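Local coordinates for enolase (alpha proteobacterium BAL199, PDB 3UGV), which probably catalyses a magnesium-dependent reaction on a carboxylate substrate, like other mandelate racemase/muconate lactonizing enzyme members of the enolase superfamily, at residues M298-R303 against S325-P330. Sequence-based numbering, arbitrary orientation.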
ATOM      1  N   MET F 298     -15.356  21.158   4.180  1.00 23.72           N
ATOM      2  CA  MET F 298     -16.480  22.069   4.419  1.00 21.58           C
ATOM      3  C   MET F 298     -17.626  21.825   3.439  1.00 14.69           C
ATOM      4  O   MET F 298     -17.704  22.478   2.399  1.00 18.71           O
ATOM      5  CB  MET F 298     -16.038  23.549   4.354  1.00 14.28           C
ATOM      6  CG  MET F 298     -15.201  23.882   3.114  1.00 26.82           C
ATOM      7  SD  MET F 298     -14.690  25.627   3.016  1.00 26.97           S
ATOM      8  CE  MET F 298     -16.172  26.370   2.357  1.00 40.30           C
ATOM      9  N   PRO F 299     -18.533  20.894   3.772  1.00 22.99           N
ATOM     10  CA  PRO F 299     -19.640  20.586   2.855  1.00 23.34           C
ATOM     11  C   PRO F 299     -20.627  21.743   2.687  1.00 21.50           C
ATOM     12  O   PRO F 299     -20.864  22.525   3.610  1.00 26.03           O
ATOM     13  CB  PRO F 299     -20.332  19.396   3.526  1.00 21.55           C
ATOM     14  CG  PRO F 299     -19.295  18.817   4.406  1.00 20.61           C
ATOM     15  CD  PRO F 299     -18.514  19.984   4.922  1.00 13.67           C
ATOM     16  N   ASP F 300     -21.173  21.844   1.485  1.00 23.48           N
ATOM     17  CA  ASP F 300     -22.203  22.800   1.135  1.00 25.36           C
ATOM     18  C   ASP F 300     -23.543  22.066   1.214  1.00 29.84           C
ATOM     19  O   ASP F 300     -23.647  20.938   0.729  1.00 27.92           O
ATOM     20  CB  ASP F 300     -21.943  23.279  -0.294  1.00 26.19           C
ATOM     21  CG  ASP F 300     -23.053  24.152  -0.827  1.00 40.25           C
ATOM     22  OD1 ASP F 300     -24.107  23.599  -1.196  1.00 34.84           O
ATOM     23  OD2 ASP F 300     -22.873  25.388  -0.885  1.00 54.37           O
ATOM     24  N   PHE F 301     -24.564  22.691   1.806  1.00 33.26           N
ATOM     25  CA  PHE F 301     -25.839  21.995   2.085  1.00 25.15           C
ATOM     26  C   PHE F 301     -26.685  21.589   0.869  1.00 27.05           C
ATOM     27  O   PHE F 301     -27.444  20.614   0.926  1.00 24.95           O
ATOM     28  CB  PHE F 301     -26.676  22.770   3.112  1.00 24.09           C
ATOM     29  CG  PHE F 301     -26.024  22.840   4.460  1.00 25.74           C
ATOM     30  CD1 PHE F 301     -26.162  21.798   5.364  1.00 24.52           C
ATOM     31  CD2 PHE F 301     -25.224  23.916   4.798  1.00 24.04           C
ATOM     32  CE1 PHE F 301     -25.537  21.840   6.592  1.00 24.09           C
ATOM     33  CE2 PHE F 301     -24.593  23.967   6.029  1.00 24.21           C
ATOM     34  CZ  PHE F 301     -24.745  22.928   6.924  1.00 26.07           C
ATOM     35  N   MET F 302     -26.575  22.322  -0.230  1.00 20.35           N
ATOM     36  CA  MET F 302     -27.302  21.896  -1.414  1.00 27.92           C
ATOM     37  C   MET F 302     -26.621  20.709  -2.102  1.00 30.07           C
ATOM     38  O   MET F 302     -27.266  19.985  -2.860  1.00 30.42           O
ATOM     39  CB  MET F 302     -27.524  23.047  -2.393  1.00 20.75           C
ATOM     40  CG  MET F 302     -26.383  23.276  -3.333  1.00 35.29           C
ATOM     41  SD  MET F 302     -26.774  24.517  -4.582  1.00 47.74           S
ATOM     42  CE  MET F 302     -25.148  24.801  -5.286  1.00 46.86           C
ATOM     43  N   ARG F 303     -25.337  20.490  -1.810  1.00 28.13           N
ATOM     44  CA  ARG F 303     -24.571  19.446  -2.489  1.00 27.10           C
ATOM     45  C   ARG F 303     -24.377  18.196  -1.628  1.00 30.44           C
ATOM     46  O   ARG F 303     -24.374  17.082  -2.144  1.00 22.15           O
ATOM     47  CB  ARG F 303     -23.205  19.969  -2.944  1.00 22.38           C
ATOM     48  CG  ARG F 303     -23.247  21.063  -4.000  1.00 24.45           C
ATOM     49  CD  ARG F 303     -21.857  21.362  -4.597  1.00 16.81           C
ATOM     50  NE  ARG F 303     -21.901  22.530  -5.477  1.00 28.32           N
ATOM     51  CZ  ARG F 303     -21.511  23.761  -5.132  1.00 34.95           C
ATOM     52  NH1 ARG F 303     -21.017  24.006  -3.925  1.00 37.82           N
ATOM     53  NH2 ARG F 303     -21.612  24.763  -5.998  1.00 37.18           N
ATOM     54  N   SER F 325     -16.193  22.242   8.702  1.00 22.31           N
ATOM     55  CA  SER F 325     -16.736  23.602   8.685  1.00 23.43           C
ATOM     56  C   SER F 325     -17.906  23.631   7.719  1.00 26.83           C
ATOM     57  O   SER F 325     -18.191  22.629   7.071  1.00 27.58           O
ATOM     58  CB  SER F 325     -15.664  24.616   8.254  1.00 28.41           C
ATOM     59  OG  SER F 325     -14.635  24.749   9.230  1.00 18.34           O
ATOM     60  N   THR F 326     -18.588  24.765   7.614  1.00 22.42           N
ATOM     61  CA  THR F 326     -19.740  24.857   6.724  1.00 20.72           C
ATOM     62  C   THR F 326     -19.446  25.655   5.468  1.00 26.94           C
ATOM     63  O   THR F 326     -18.432  26.328   5.363  1.00 28.88           O
ATOM     64  CB  THR F 326     -20.961  25.518   7.399  1.00 20.34           C
ATOM     65  OG1 THR F 326     -20.624  26.857   7.796  1.00 26.40           O
ATOM     66  CG2 THR F 326     -21.412  24.715   8.610  1.00 20.52           C
ATOM     67  N   HIS F 327     -20.355  25.567   4.513  1.00 23.49           N
ATOM     68  CA  HIS F 327     -20.304  26.423   3.348  1.00 23.74           C
ATOM     69  C   HIS F 327     -21.698  26.910   2.998  1.00 27.65           C
ATOM     70  O   HIS F 327     -22.601  26.106   2.762  1.00 24.71           O
ATOM     71  CB  HIS F 327     -19.723  25.692   2.158  1.00 18.04           C
ATOM     72  CG  HIS F 327     -19.675  26.527   0.923  1.00 25.88           C
ATOM     73  ND1 HIS F 327     -20.530  26.336  -0.141  1.00 27.45           N
ATOM     74  CD2 HIS F 327     -18.879  27.572   0.588  1.00 23.38           C
ATOM     75  CE1 HIS F 327     -20.251  27.213  -1.087  1.00 27.70           C
ATOM     76  NE2 HIS F 327     -19.261  27.982  -0.666  1.00 28.02           N
ATOM     77  N   LEU F 328     -21.852  28.230   2.968  1.00 26.74           N
ATOM     78  CA  LEU F 328     -23.140  28.884   2.771  1.00 25.30           C
ATOM     79  C   LEU F 328     -24.180  28.470   3.834  1.00 31.85           C
ATOM     80  O   LEU F 328     -23.853  27.788   4.821  1.00 24.73           O
ATOM     81  CB  LEU F 328     -23.640  28.659   1.341  1.00 20.52           C
ATOM     82  CG  LEU F 328     -22.723  29.205   0.236  1.00 28.10           C
ATOM     83  CD1 LEU F 328     -23.258  28.884  -1.163  1.00 20.24           C
ATOM     84  CD2 LEU F 328     -22.522  30.711   0.401  1.00 31.60           C
ATOM     85  N   TYR F 329     -25.420  28.914   3.640  1.00 24.73           N
ATOM     86  CA  TYR F 329     -26.540  28.547   4.510  1.00 24.22           C
ATOM     87  C   TYR F 329     -26.232  28.695   5.989  1.00 21.97           C
ATOM     88  O   TYR F 329     -26.287  27.722   6.734  1.00 30.18           O
ATOM     89  CB  TYR F 329     -26.990  27.110   4.227  1.00 27.89           C
ATOM     90  CG  TYR F 329     -27.177  26.832   2.758  1.00 24.70           C
ATOM     91  CD1 TYR F 329     -28.403  27.042   2.151  1.00 20.49           C
ATOM     92  CD2 TYR F 329     -26.124  26.375   1.980  1.00 25.86           C
ATOM     93  CE1 TYR F 329     -28.584  26.801   0.807  1.00 23.02           C
ATOM     94  CE2 TYR F 329     -26.290  26.133   0.625  1.00 30.22           C
ATOM     95  CZ  TYR F 329     -27.527  26.351   0.044  1.00 31.29           C
ATOM     96  OH  TYR F 329     -27.719  26.108  -1.296  1.00 34.84           O
ATOM     97  N   PRO F 330     -25.933  29.922   6.423  1.00 19.63           N
ATOM     98  CA  PRO F 330     -25.476  30.172   7.794  1.00 25.12           C
ATOM     99  C   PRO F 330     -26.505  29.724   8.821  1.00 26.05           C
ATOM    100  O   PRO F 330     -26.127  29.260   9.901  1.00 30.02           O
ATOM    101  CB  PRO F 330     -25.288  31.697   7.835  1.00 28.09           C
ATOM    102  CG  PRO F 330     -25.110  32.085   6.428  1.00 25.99           C
ATOM    103  CD  PRO F 330     -25.934  31.144   5.610  1.00 20.54           C
TER
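His327 and Asp300 both carry CG anti to the backbone N (chi1 179° and 173°), which brings the imidazole and the carboxylate against each other. There His327 ND1 donates to Asp300 OD2 at 2.6 Å; the oxygen lies close to the imidazole plane and accepts through its anti lone pair, although the ring and carboxylate planes stand 47° apart. Asp300 OD1 caps the following helical turn, taking Met302 N at 2.9 Å from above the carboxylate plane and Arg303 N more weakly. One carboxylate thus ties the imidazole to the helix start. Arg303 NH1, 3.8 Å from Asp300 OD2, makes only a long charge contact, the oxygen lying well out of the guanidinium plane; the guanidinium bonds Glu277 O through NH1 and Phe117 O of the second subunit through NH2. This His-carboxylate hydrogen bond follows barrel strands like the His-Asp pair of mandelate racemase, consistent with a similar role.

Met298, bent at chi3, brings CE to 3.4 Å from His327 CD2. Phe301 CB sits over one face of the Tyr329 ring, 4.2 Å from its centroid, and Met302 CB meets Tyr329 OH at 3.3 Å; that hydroxyl also bonds Glu76 N.

The contact is buried at the C-terminal ends of the barrel strands, the Met298 side chain about 4 Å from a bound magnesium ion. Thr326 and His327 touch strand 346-348, Phe301 packs against helix 330-337 and Tyr329 reaches strand 71-75.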